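Long-range contacts in NADPH-dependent aldehyde reductase YqhD (Escherichia coli, PDB 4QGS), which reduces a broad range of short-chain aldehydes to primary alcohols with NADPH, using one zinc ion in each subunit: residues A[43-48]-A[99-104]; A[74-79]-A[106-111]; A[86-91]-A[113-118]; A[126-131]-A[170-175]. All coordinates share one frame; numbering follows the deposited sequence.

Contact 1 (A[43-48]-A[99-104])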
loop_
_atom_site.group_PDB
_atom_site.type_symbol
_atom_site.label_atom_id
_atom_site.label_comp_id
_atom_site.label_asym_id
_atom_site.label_seq_id
_atom_site.Cartn_x
_atom_site.Cartn_y
_atom_site.Cartn_z
ATOM N N VAL A 43 23.173 -10.155 -10.590
ATOM C CA VAL A 43 22.144 -9.454 -9.831
ATOM C C VAL A 43 22.042 -7.993 -10.242
ATOM O O VAL A 43 23.038 -7.285 -10.268
ATOM C CB VAL A 43 22.432 -9.506 -8.309
ATOM C CG1 VAL A 43 21.321 -8.816 -7.525
ATOM C CG2 VAL A 43 22.620 -10.946 -7.830
ATOM N N LEU A 44 20.835 -7.538 -10.565
ATOM C CA LEU A 44 20.604 -6.105 -10.718
ATOM C C LEU A 44 19.864 -5.567 -9.495
ATOM O O LEU A 44 18.722 -5.957 -9.223
ATOM C CB LEU A 44 19.806 -5.797 -11.993
ATOM C CG LEU A 44 19.536 -4.302 -12.211
ATOM C CD1 LEU A 44 20.821 -3.539 -12.466
ATOM C CD2 LEU A 44 18.544 -4.085 -13.354
ATOM N N ILE A 45 20.532 -4.686 -8.765
ATOM C CA ILE A 45 19.942 -3.964 -7.645
ATOM C C ILE A 45 19.250 -2.702 -8.158
ATOM O O ILE A 45 19.882 -1.864 -8.785
ATOM C CB ILE A 45 21.004 -3.563 -6.619
ATOM C CG1 ILE A 45 21.680 -4.799 -6.036
ATOM C CG2 ILE A 45 20.393 -2.676 -5.518
ATOM C CD1 ILE A 45 22.700 -4.451 -4.958
ATOM N N THR A 46 17.954 -2.580 -7.897
ATOM C CA THR A 46 17.206 -1.407 -8.333
ATOM C C THR A 46 16.852 -0.526 -7.142
ATOM O O THR A 46 16.600 -1.022 -6.047
ATOM C CB THR A 46 15.924 -1.811 -9.066
ATOM O OG1 THR A 46 15.109 -2.584 -8.183
ATOM C CG2 THR A 46 16.244 -2.643 -10.300
ATOM N N TYR A 47 16.838 0.786 -7.344
ATOM C CA TYR A 47 16.402 1.677 -6.276
ATOM C C TYR A 47 15.841 2.985 -6.819
ATOM O O TYR A 47 15.795 3.201 -8.033
ATOM C CB TYR A 47 17.538 1.961 -5.299
ATOM C CG TYR A 47 18.801 2.512 -5.925
ATOM C CD1 TYR A 47 18.984 3.881 -6.081
ATOM C CD2 TYR A 47 19.820 1.665 -6.339
ATOM C CE1 TYR A 47 20.146 4.387 -6.645
ATOM C CE2 TYR A 47 20.979 2.160 -6.900
ATOM C CZ TYR A 47 21.137 3.518 -7.052
ATOM O OH TYR A 47 22.293 4.011 -7.615
ATOM N N GLY A 48 15.414 3.846 -5.903
ATOM C CA GLY A 48 14.656 5.029 -6.261
ATOM C C GLY A 48 15.503 6.277 -6.371
ATOM O O GLY A 48 16.421 6.342 -7.190
ATOM N N PHE A 99 18.746 -12.078 -11.808
ATOM C CA PHE A 99 18.035 -11.845 -10.555
ATOM C C PHE A 99 17.918 -10.345 -10.289
ATOM O O PHE A 99 18.885 -9.612 -10.444
ATOM C CB PHE A 99 18.744 -12.535 -9.380
ATOM C CG PHE A 99 17.865 -12.732 -8.176
ATOM C CD1 PHE A 99 17.212 -13.932 -7.975
ATOM C CD2 PHE A 99 17.675 -11.703 -7.258
ATOM C CE1 PHE A 99 16.390 -14.124 -6.882
ATOM C CE2 PHE A 99 16.848 -11.888 -6.153
ATOM C CZ PHE A 99 16.206 -13.098 -5.969
ATOM N N LEU A 100 16.726 -9.899 -9.888
ATOM C CA LEU A 100 16.498 -8.492 -9.564
ATOM C C LEU A 100 16.336 -8.285 -8.063
ATOM O O LEU A 100 15.696 -9.083 -7.396
ATOM C CB LEU A 100 15.249 -7.978 -10.300
ATOM C CG LEU A 100 15.368 -7.988 -11.822
ATOM C CD1 LEU A 100 13.988 -8.036 -12.474
ATOM C CD2 LEU A 100 16.110 -6.772 -12.278
ATOM N N LEU A 101 16.914 -7.211 -7.526
ATOM C CA LEU A 101 16.796 -6.951 -6.093
ATOM C C LEU A 101 16.363 -5.514 -5.828
ATOM O O LEU A 101 17.162 -4.595 -5.900
ATOM C CB LEU A 101 18.114 -7.234 -5.372
ATOM C CG LEU A 101 18.095 -7.078 -3.847
ATOM C CD1 LEU A 101 17.056 -7.952 -3.186
ATOM C CD2 LEU A 101 19.489 -7.363 -3.252
ATOM N N ALA A 102 15.081 -5.338 -5.526
ATOM C CA ALA A 102 14.540 -4.002 -5.306
ATOM C C ALA A 102 14.844 -3.539 -3.892
ATOM O O ALA A 102 14.511 -4.222 -2.923
ATOM C CB ALA A 102 13.044 -4.004 -5.562
ATOM N N VAL A 103 15.475 -2.376 -3.776
ATOM C CA VAL A 103 15.803 -1.817 -2.476
ATOM C C VAL A 103 15.111 -0.464 -2.324
ATOM O O VAL A 103 15.462 0.496 -3.006
ATOM C CB VAL A 103 17.327 -1.662 -2.304
ATOM C CG1 VAL A 103 17.664 -1.084 -0.942
ATOM C CG2 VAL A 103 18.023 -3.009 -2.511
ATOM N N GLY A 104 14.123 -0.400 -1.436
ATOM C CA GLY A 104 13.354 0.817 -1.241
ATOM C C GLY A 104 11.925 0.545 -0.815
ATOM O O GLY A 104 11.662 -0.403 -0.069
HETATM O O HOH W 1 15.020 3.185 -3.211
#

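Contact 2 (A[74-79]-A[106-111])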
loop_
_atom_site.group_PDB
_atom_site.type_symbol
_atom_site.label_atom_id
_atom_site.label_comp_id
_atom_site.label_asym_id
_atom_site.label_seq_id
_atom_site.Cartn_x
_atom_site.Cartn_y
_atom_site.Cartn_z
ATOM N N GLY A 74 19.391 2.818 -10.626
ATOM C CA GLY A 74 18.588 3.662 -9.764
ATOM C C GLY A 74 17.734 4.627 -10.555
ATOM O O GLY A 74 17.685 4.561 -11.784
ATOM N N GLY A 75 17.050 5.521 -9.846
ATOM C CA GLY A 75 16.250 6.549 -10.480
ATOM C C GLY A 75 14.792 6.190 -10.694
ATOM O O GLY A 75 14.070 6.930 -11.363
ATOM N N ILE A 76 14.351 5.061 -10.145
ATOM C CA ILE A 76 12.937 4.716 -10.210
ATOM C C ILE A 76 12.176 5.747 -9.384
ATOM O O ILE A 76 12.385 5.887 -8.182
ATOM C CB ILE A 76 12.652 3.285 -9.704
ATOM C CG1 ILE A 76 13.308 2.251 -10.625
ATOM C CG2 ILE A 76 11.155 3.031 -9.632
ATOM C CD1 ILE A 76 13.091 0.804 -10.194
ATOM N N GLU A 77 11.317 6.504 -10.052
ATOM C CA GLU A 77 10.623 7.606 -9.403
ATOM C C GLU A 77 9.355 7.120 -8.716
ATOM O O GLU A 77 8.861 6.036 -9.022
ATOM C CB GLU A 77 10.299 8.697 -10.430
ATOM C CG GLU A 77 9.698 8.165 -11.720
ATOM C CD GLU A 77 10.760 7.815 -12.747
ATOM O OE1 GLU A 77 11.895 8.320 -12.624
ATOM O OE2 GLU A 77 10.470 7.021 -13.664
ATOM N N PRO A 78 8.837 7.911 -7.759
ATOM C CA PRO A 78 7.478 7.630 -7.293
ATOM C C PRO A 78 6.571 7.685 -8.510
ATOM O O PRO A 78 6.795 8.547 -9.360
ATOM C CB PRO A 78 7.192 8.762 -6.304
ATOM C CG PRO A 78 8.542 9.264 -5.894
ATOM C CD PRO A 78 9.427 9.084 -7.090
ATOM N N ASN A 79 5.599 6.785 -8.609
ATOM C CA ASN A 79 4.905 6.559 -9.876
ATOM C C ASN A 79 5.938 6.242 -10.955
ATOM O O ASN A 79 6.206 7.071 -11.823
ATOM C CB ASN A 79 4.060 7.774 -10.280
ATOM C CG ASN A 79 2.919 8.040 -9.320
ATOM O OD1 ASN A 79 2.691 7.278 -8.379
ATOM N ND2 ASN A 79 2.213 9.141 -9.536
ATOM N N GLY A 106 7.437 0.855 -1.985
ATOM C CA GLY A 106 6.492 0.257 -2.916
ATOM C C GLY A 106 6.672 0.667 -4.363
ATOM O O GLY A 106 6.376 -0.099 -5.284
ATOM N N SER A 107 7.140 1.891 -4.566
ATOM C CA SER A 107 7.419 2.395 -5.905
ATOM C C SER A 107 8.545 1.605 -6.576
ATOM O O SER A 107 8.440 1.218 -7.741
ATOM C CB SER A 107 7.783 3.876 -5.841
ATOM O OG SER A 107 8.021 4.396 -7.136
ATOM N N VAL A 108 9.622 1.366 -5.836
ATOM C CA VAL A 108 10.747 0.608 -6.372
ATOM C C VAL A 108 10.320 -0.829 -6.608
ATOM O O VAL A 108 10.642 -1.428 -7.636
ATOM C CB VAL A 108 11.972 0.653 -5.422
ATOM C CG1 VAL A 108 13.105 -0.240 -5.943
ATOM C CG2 VAL A 108 12.460 2.082 -5.253
ATOM N N LEU A 109 9.577 -1.370 -5.651
ATOM C CA LEU A 109 9.079 -2.735 -5.752
ATOM C C LEU A 109 8.199 -2.905 -6.981
ATOM O O LEU A 109 8.404 -3.821 -7.775
ATOM C CB LEU A 109 8.306 -3.114 -4.492
ATOM C CG LEU A 109 7.661 -4.498 -4.502
ATOM C CD1 LEU A 109 8.726 -5.580 -4.629
ATOM C CD2 LEU A 109 6.834 -4.695 -3.248
ATOM N N ASP A 110 7.232 -2.006 -7.149
ATOM C CA ASP A 110 6.274 -2.113 -8.246
ATOM C C ASP A 110 6.955 -2.040 -9.610
ATOM O O ASP A 110 6.672 -2.840 -10.504
ATOM C CB ASP A 110 5.209 -1.020 -8.130
ATOM C CG ASP A 110 4.207 -1.303 -7.032
ATOM O OD1 ASP A 110 4.252 -2.416 -6.461
ATOM O OD2 ASP A 110 3.363 -0.426 -6.753
ATOM N N GLY A 111 7.861 -1.085 -9.762
ATOM C CA GLY A 111 8.581 -0.926 -11.005
ATOM C C GLY A 111 9.440 -2.141 -11.289
ATOM O O GLY A 111 9.602 -2.557 -12.430
#

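Contact 3 (A[86-91]-A[113-118])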
loop_
_atom_site.group_PDB
_atom_site.type_symbol
_atom_site.label_atom_id
_atom_site.label_comp_id
_atom_site.label_asym_id
_atom_site.label_seq_id
_atom_site.Cartn_x
_atom_site.Cartn_y
_atom_site.Cartn_z
ATOM N N MET A 86 11.622 0.543 -18.861
ATOM C CA MET A 86 12.049 -0.068 -20.119
ATOM C C MET A 86 13.560 0.028 -20.318
ATOM O O MET A 86 14.167 -0.867 -20.905
ATOM C CB MET A 86 11.342 0.578 -21.308
ATOM C CG MET A 86 10.000 -0.036 -21.646
ATOM S SD MET A 86 10.102 -1.812 -21.979
ATOM C CE MET A 86 9.451 -2.451 -20.461
ATOM N N ASN A 87 14.160 1.120 -19.843
ATOM C CA ASN A 87 15.617 1.269 -19.861
ATOM C C ASN A 87 16.281 0.172 -19.041
ATOM O O ASN A 87 17.337 -0.347 -19.400
ATOM C CB ASN A 87 16.031 2.635 -19.316
ATOM C CG ASN A 87 15.969 3.727 -20.365
ATOM O OD1 ASN A 87 16.036 3.462 -21.567
ATOM N ND2 ASN A 87 15.837 4.967 -19.913
ATOM N N ALA A 88 15.655 -0.168 -17.921
ATOM C CA ALA A 88 16.176 -1.226 -17.070
ATOM C C ALA A 88 15.987 -2.574 -17.743
ATOM O O ALA A 88 16.845 -3.448 -17.644
ATOM C CB ALA A 88 15.501 -1.205 -15.724
ATOM N N VAL A 89 14.854 -2.738 -18.421
ATOM C CA VAL A 89 14.579 -3.966 -19.164
ATOM C C VAL A 89 15.648 -4.147 -20.237
ATOM O O VAL A 89 16.097 -5.264 -20.506
ATOM C CB VAL A 89 13.166 -3.948 -19.796
ATOM C CG1 VAL A 89 12.981 -5.106 -20.774
ATOM C CG2 VAL A 89 12.104 -4.005 -18.707
ATOM N N LYS A 90 16.064 -3.030 -20.825
ATOM C CA LYS A 90 17.145 -3.013 -21.807
ATOM C C LYS A 90 18.459 -3.519 -21.209
ATOM O O LYS A 90 19.078 -4.442 -21.746
ATOM C CB LYS A 90 17.342 -1.599 -22.360
ATOM C CG LYS A 90 18.145 -1.543 -23.656
ATOM C CD LYS A 90 19.236 -0.479 -23.610
ATOM C CE LYS A 90 20.252 -0.765 -22.516
ATOM N NZ LYS A 90 21.377 0.212 -22.522
ATOM N N LEU A 91 18.879 -2.905 -20.106
ATOM C CA LEU A 91 20.116 -3.288 -19.429
ATOM C C LEU A 91 20.073 -4.761 -19.028
ATOM O O LEU A 91 21.051 -5.488 -19.204
ATOM C CB LEU A 91 20.352 -2.395 -18.198
ATOM C CG LEU A 91 21.619 -2.502 -17.336
ATOM C CD1 LEU A 91 21.783 -1.237 -16.515
ATOM C CD2 LEU A 91 21.597 -3.699 -16.400
ATOM N N LYS A 113 8.816 -5.184 -10.302
ATOM C CA LYS A 113 7.911 -6.261 -10.695
ATOM C C LYS A 113 7.670 -6.193 -12.195
ATOM O O LYS A 113 7.651 -7.211 -12.893
ATOM C CB LYS A 113 6.587 -6.172 -9.937
ATOM C CG LYS A 113 6.666 -6.576 -8.470
ATOM C CD LYS A 113 5.285 -6.604 -7.828
ATOM C CE LYS A 113 5.352 -7.003 -6.366
ATOM N NZ LYS A 113 3.996 -7.084 -5.752
ATOM N N PHE A 114 7.500 -4.978 -12.692
ATOM C CA PHE A 114 7.257 -4.794 -14.110
ATOM C C PHE A 114 8.478 -5.200 -14.927
ATOM O O PHE A 114 8.352 -5.882 -15.939
ATOM C CB PHE A 114 6.877 -3.345 -14.397
ATOM C CG PHE A 114 6.708 -3.052 -15.845
ATOM C CD1 PHE A 114 5.597 -3.514 -16.538
ATOM C CD2 PHE A 114 7.659 -2.321 -16.525
ATOM C CE1 PHE A 114 5.442 -3.245 -17.883
ATOM C CE2 PHE A 114 7.504 -2.044 -17.859
ATOM C CZ PHE A 114 6.399 -2.511 -18.544
ATOM N N ILE A 115 9.663 -4.785 -14.478
ATOM C CA ILE A 115 10.898 -5.158 -15.159
ATOM C C ILE A 115 11.045 -6.681 -15.248
ATOM O O ILE A 115 11.376 -7.215 -16.305
ATOM C CB ILE A 115 12.129 -4.555 -14.449
ATOM C CG1 ILE A 115 12.068 -3.032 -14.496
ATOM C CG2 ILE A 115 13.412 -5.044 -15.092
ATOM C CD1 ILE A 115 13.067 -2.341 -13.559
ATOM N N ALA A 116 10.768 -7.373 -14.147
ATOM C CA ALA A 116 10.888 -8.828 -14.089
ATOM C C ALA A 116 9.994 -9.534 -15.111
ATOM O O ALA A 116 10.394 -10.525 -15.726
ATOM C CB ALA A 116 10.560 -9.320 -12.687
ATOM N N ALA A 117 8.778 -9.032 -15.282
ATOM C CA ALA A 117 7.830 -9.657 -16.196
ATOM C C ALA A 117 8.113 -9.248 -17.631
ATOM O O ALA A 117 8.144 -10.085 -18.537
ATOM C CB ALA A 117 6.411 -9.295 -15.818
ATOM N N ALA A 118 8.318 -7.951 -17.829
ATOM C CA ALA A 118 8.598 -7.418 -19.153
ATOM C C ALA A 118 9.786 -8.122 -19.790
ATOM O O ALA A 118 9.820 -8.322 -21.006
ATOM C CB ALA A 118 8.852 -5.914 -19.079
#

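Contact 4 (A[126-131]-A[170-175])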
loop_
_atom_site.group_PDB
_atom_site.type_symbol
_atom_site.label_atom_id
_atom_site.label_comp_id
_atom_site.label_asym_id
_atom_site.label_seq_id
_atom_site.Cartn_x
_atom_site.Cartn_y
_atom_site.Cartn_z
ATOM N N ASP A 126 5.285 -5.592 -27.541
ATOM C CA ASP A 126 5.507 -4.542 -26.547
ATOM C C ASP A 126 4.905 -4.890 -25.187
ATOM O O ASP A 126 3.791 -5.414 -25.103
ATOM C CB ASP A 126 4.967 -3.202 -27.050
ATOM C CG ASP A 126 6.048 -2.341 -27.660
ATOM O OD1 ASP A 126 7.245 -2.601 -27.399
ATOM O OD2 ASP A 126 5.704 -1.391 -28.399
ATOM N N PRO A 127 5.686 -4.648 -24.122
ATOM C CA PRO A 127 5.423 -4.927 -22.705
ATOM C C PRO A 127 4.223 -4.174 -22.134
ATOM O O PRO A 127 3.733 -4.547 -21.057
ATOM C CB PRO A 127 6.706 -4.456 -22.020
ATOM C CG PRO A 127 7.240 -3.430 -22.948
ATOM C CD PRO A 127 6.983 -3.985 -24.296
ATOM N N TRP A 128 3.738 -3.145 -22.825
ATOM C CA TRP A 128 2.562 -2.453 -22.308
ATOM C C TRP A 128 1.296 -3.309 -22.196
ATOM O O TRP A 128 0.454 -3.052 -21.346
ATOM C CB TRP A 128 2.196 -1.217 -23.129
ATOM C CG TRP A 128 1.043 -0.495 -22.462
ATOM C CD1 TRP A 128 -0.290 -0.620 -22.752
ATOM C CD2 TRP A 128 1.123 0.395 -21.342
ATOM N NE1 TRP A 128 -1.038 0.153 -21.891
ATOM C CE2 TRP A 128 -0.194 0.792 -21.023
ATOM C CE3 TRP A 128 2.183 0.912 -20.591
ATOM C CZ2 TRP A 128 -0.474 1.681 -19.983
ATOM C CZ3 TRP A 128 1.903 1.801 -19.568
ATOM C CH2 TRP A 128 0.587 2.167 -19.265
ATOM N N HIS A 129 1.130 -4.338 -23.001
ATOM C CA HIS A 129 0.026 -5.269 -22.699
ATOM C C HIS A 129 0.113 -6.086 -21.371
ATOM O O HIS A 129 -0.896 -6.672 -20.959
ATOM C CB HIS A 129 -0.204 -6.037 -24.031
ATOM C CG HIS A 129 -0.786 -7.414 -23.975
ATOM N ND1 HIS A 129 -0.151 -8.439 -24.637
ATOM C CD2 HIS A 129 -1.723 -7.995 -23.177
ATOM C CE1 HIS A 129 -0.733 -9.583 -24.349
ATOM N NE2 HIS A 129 -1.726 -9.345 -23.497
ATOM N N ILE A 130 1.232 -6.013 -20.633
ATOM C CA ILE A 130 1.159 -6.393 -19.198
ATOM C C ILE A 130 0.096 -5.554 -18.470
ATOM O O ILE A 130 -0.723 -6.078 -17.707
ATOM C CB ILE A 130 2.483 -6.211 -18.447
ATOM C CG1 ILE A 130 3.590 -7.140 -18.979
ATOM C CG2 ILE A 130 2.306 -6.468 -16.919
ATOM C CD1 ILE A 130 4.973 -6.775 -18.496
ATOM N N LEU A 131 0.126 -4.244 -18.698
ATOM C CA LEU A 131 -0.798 -3.343 -18.026
ATOM C C LEU A 131 -2.221 -3.424 -18.589
ATOM O O LEU A 131 -3.194 -3.319 -17.842
ATOM C CB LEU A 131 -0.253 -1.915 -18.097
ATOM C CG LEU A 131 1.032 -1.879 -17.263
ATOM C CD1 LEU A 131 1.786 -0.589 -17.376
ATOM C CD2 LEU A 131 0.666 -2.124 -15.815
ATOM N N ASP A 170 -0.438 8.250 -17.348
ATOM C CA ASP A 170 -1.110 6.982 -17.089
ATOM C C ASP A 170 -0.760 6.484 -15.703
ATOM O O ASP A 170 0.147 7.013 -15.070
ATOM C CB ASP A 170 -0.705 5.951 -18.135
ATOM C CG ASP A 170 -1.134 6.350 -19.523
ATOM O OD1 ASP A 170 -2.355 6.438 -19.759
ATOM O OD2 ASP A 170 -0.254 6.625 -20.365
ATOM N N LYS A 171 -1.483 5.473 -15.239
ATOM C CA LYS A 171 -1.091 4.750 -14.044
ATOM C C LYS A 171 -2.017 3.552 -13.861
ATOM O O LYS A 171 -3.057 3.649 -13.213
ATOM C CB LYS A 171 -1.110 5.665 -12.819
ATOM C CG LYS A 171 -0.429 5.070 -11.595
ATOM C CD LYS A 171 -0.548 5.928 -10.336
ATOM C CE LYS A 171 -0.540 7.438 -10.595
ATOM N NZ LYS A 171 0.555 7.900 -11.510
ATOM N N GLN A 172 -1.626 2.421 -14.441
ATOM C CA GLN A 172 -2.412 1.195 -14.348
ATOM C C GLN A 172 -1.771 0.186 -13.409
ATOM O O GLN A 172 -0.601 0.308 -13.063
ATOM C CB GLN A 172 -2.596 0.568 -15.727
ATOM C CG GLN A 172 -3.744 1.150 -16.517
ATOM C CD GLN A 172 -3.958 0.423 -17.823
ATOM O OE1 GLN A 172 -3.122 -0.381 -18.239
ATOM N NE2 GLN A 172 -5.075 0.701 -18.483
ATOM N N ALA A 173 -2.549 -0.809 -13.002
ATOM C CA ALA A 173 -2.068 -1.829 -12.082
ATOM C C ALA A 173 -1.980 -3.194 -12.762
ATOM O O ALA A 173 -2.615 -3.428 -13.795
ATOM C CB ALA A 173 -2.973 -1.900 -10.856
ATOM N N PHE A 174 -1.175 -4.086 -12.191
ATOM C CA PHE A 174 -1.124 -5.467 -12.662
ATOM C C PHE A 174 -0.697 -6.425 -11.556
ATOM O O PHE A 174 0.095 -6.075 -10.682
ATOM C CB PHE A 174 -0.198 -5.599 -13.878
ATOM C CG PHE A 174 1.268 -5.470 -13.563
ATOM C CD1 PHE A 174 2.052 -6.596 -13.360
ATOM C CD2 PHE A 174 1.866 -4.224 -13.496
ATOM C CE1 PHE A 174 3.405 -6.472 -13.086
ATOM C CE2 PHE A 174 3.211 -4.097 -13.233
ATOM C CZ PHE A 174 3.979 -5.221 -13.019
ATOM N N HIS A 175 -1.245 -7.633 -11.615
ATOM C CA HIS A 175 -1.040 -8.666 -10.607
ATOM C C HIS A 175 -0.620 -9.952 -11.308
ATOM O O HIS A 175 -1.205 -10.317 -12.327
ATOM C CB HIS A 175 -2.329 -8.880 -9.798
ATOM C CD2 HIS A 175 -2.087 -9.596 -7.309
ATOM C CE1 HIS A 175 -2.068 -11.768 -7.611
#

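Contact 1 (A[43-48]-A[99-104])
Tyr47 and Phe99, the two aromatic residues here, touch the other strand through CB and not through their rings: Tyr47 CB lies 3.4 Å from Val103 O, and Phe99 CB packs loosely against Val43 CG2. Both strands, 43-46 and 99-104, belong to the parallel sheet of the Rossmann-like, cofactor-binding half of an iron-containing alcohol dehydrogenase, where they are neighbours at 20° to each other. Val43, Ile45, Phe99 and Leu101 line the face that helix 57-64 packs on. Here Val43 lies obliquely across Leu101, its CG1 nearest the leucine CB, and Ile45 CG2 reaches Val103 CG2 at 3.8 Å. The face under helix 106-119 carries Leu44, Thr46, Leu100 and Ala102. Leu44 and Leu100 lie side by side with their CD2 methyls 3.8 Å apart, while Thr46 OG1 rests over Ala102, 3.3 Å from its CA. Chi1 of 60° sets that hydroxyl between backbone N and carbonyl carbon, and it hydrogen-bonds the OG1 of Thr112 on the covering helix. Four backbone bonds join the strands: Leu44 N to Phe99 O, Leu101 N to Leu44 O, Thr46 N to Leu101 O, and Val103 N to Thr46 O. Past Val103 N a water forms the bridge, accepting from Gly48 N at 2.8 Å and donating to Val103 O at 2.7 Å.

Contact 2 (A[74-79]-A[106-111])
Ile76 and Ser107 face one another across this contact, each with its side chain leaving the backbone toward the opposite segment, whereas Glu77, Pro78 and Asn79 turn theirs away and offer mainly backbone. Ile76 lies along the flank of the first turn of helix 106-119. With chi1 at -65°, its CG1 lies beside the backbone N and CG2 anti to it; CG2 comes to 3.8 Å from Ser107 O and 4.1 Å from Val108 CA. The extended CG1 branch brings CD1 to a loose 4.4 Å contact with Val108 CG1. Gly111, one turn on, makes room for this: a beta carbon there would press tightly on Ile76 CG2.

Ser107 answers with its hydroxyl. A chi1 of -178° carries OG outward from the helix to the loop backbone, where it lies 2.6 Å from Glu77 O and 3.3 Å from Pro78 CA. The carboxylate of Glu77 is used elsewhere: OE2 is bonded to Ala81 N, just before helix 82-95, and to Thr84 OG1 within it. Ile76 is also tied back to Tyr47 through the backbone.

Gly106 and Ser107 close the glycine-rich turn that leads from strand 99-104 into the helix, and these two, Asp110 and Asn79 are NADP(+)-binding residues, here without the cofactor. The contact is thus apolar at Ile76 and Val108, next to the sheet, and polar at Ser107, where the loop comes up beside the amino-terminal turn of a helix whose dipole would probably favour the cofactor's phosphate groups.

Contact 3 (A[86-91]-A[113-118])
Met86 reaches across to helix 113-118 by doubling back: its CB starts away from the partner, but bends at chi2 (-57°) and chi3 (104°) bring the terminal CE into the hollow between Phe114 and Ala118. There CE sits 3.3 Å from Phe114 CE2 and 3.8 Å from Ala118 CB, with the methionine chain crossing the phenylalanine at about a right angle. Val89 supplies the next bump. Its CG2 settles into the dip beside Ala118, 3.8 Å from the alanine CB and 3.9 Å from Ile115 CA, with Ile115 CG2 against it. On the remaining side the roles reverse: Ile115 is the protruding group, and the small Ala88 gives it room. The extended arm of the isoleucine ends with CD1 only 3.4 Å from Ala88 CB, tighter than usual van der Waals contact. Alanines on both helices thus leave space for the larger residues opposite, and the axes of 86-91 and 113-118 approach to 9.2 Å, crossing at -48°. Ala88 also rests on Phe73 of strand 69-73, and Ile130 packs on Phe114 and Ala118. Successive beta-alpha-beta crossovers of a Rossmann-like domain, 69-73 to 99-104 through helix 82-95 and on to 144-148 through helix 106-119, produce this pairing.

Contact 4 (A[126-131]-A[170-175])
Ile130 and Leu131 meet the Phe174 ring from different directions, and these apolar contacts form the heart of the junction. Ile130 CG2 stands over one ring face, a CH-pi contact 3.8 Å from the centroid and 22° off the normal, while Leu131 CD2 approaches obliquely to 3.4 Å from Phe174 CD2. Phe174 CB already points toward the other segment, and a chi1 of 72°, with CG between backbone N and carbonyl carbon, sets the ring against both residues. Phe174 also packs on Phe114 of helix 106-119. With an alanine here, the methyls of Ile130 and Leu131 would probably lose their aromatic partner, and a gap is likely to open between the short helix and strand 172-174.

Looser packing continues toward the surface, where Leu131 CB and Gln172 CB are 4.2 Å apart. Leu131 CB also lies over the centre of one face of the Trp128 ring, 3.9 Å above its plane. At its far end, Trp128 CH2 touches Asp170 CB at 4.2 Å.

Charge enters through Arg165, which makes a salt bridge to Asp170 OD2 and a cation-pi contact with Trp128, so one guanidinium joins both segments. Strand 172-174 pairs with strand 161-163 in a small antiparallel hairpin bearing Lys171, an NADP(+)-binding residue. Side chains, apolar at Phe174 and charged at Asp170, carry the contact and probably help to position that hairpin.

Contacts 1 and 3 are buried and belong to the core of the Rossmann-like domain, whereas contacts 2 and 4 are only partly buried and hold residues of the NADP(+) site. Helix 106-119 is the shared element: its first turns serve contact 2, its later ones contact 3, and strand 99-104 of contact 1 runs into it. Contact 1 relies on backbone hydrogen bonds between strands, contact 3 on apolar side chains alone. Contact 2 adds a serine hydroxyl to an apolar patch, and contact 4 sets aliphatic groups against aromatic rings, with a charged margin. Contact 4 extends the core outward, with Phe174 resting on Phe114 and Pro127 on Met86 of contact 3.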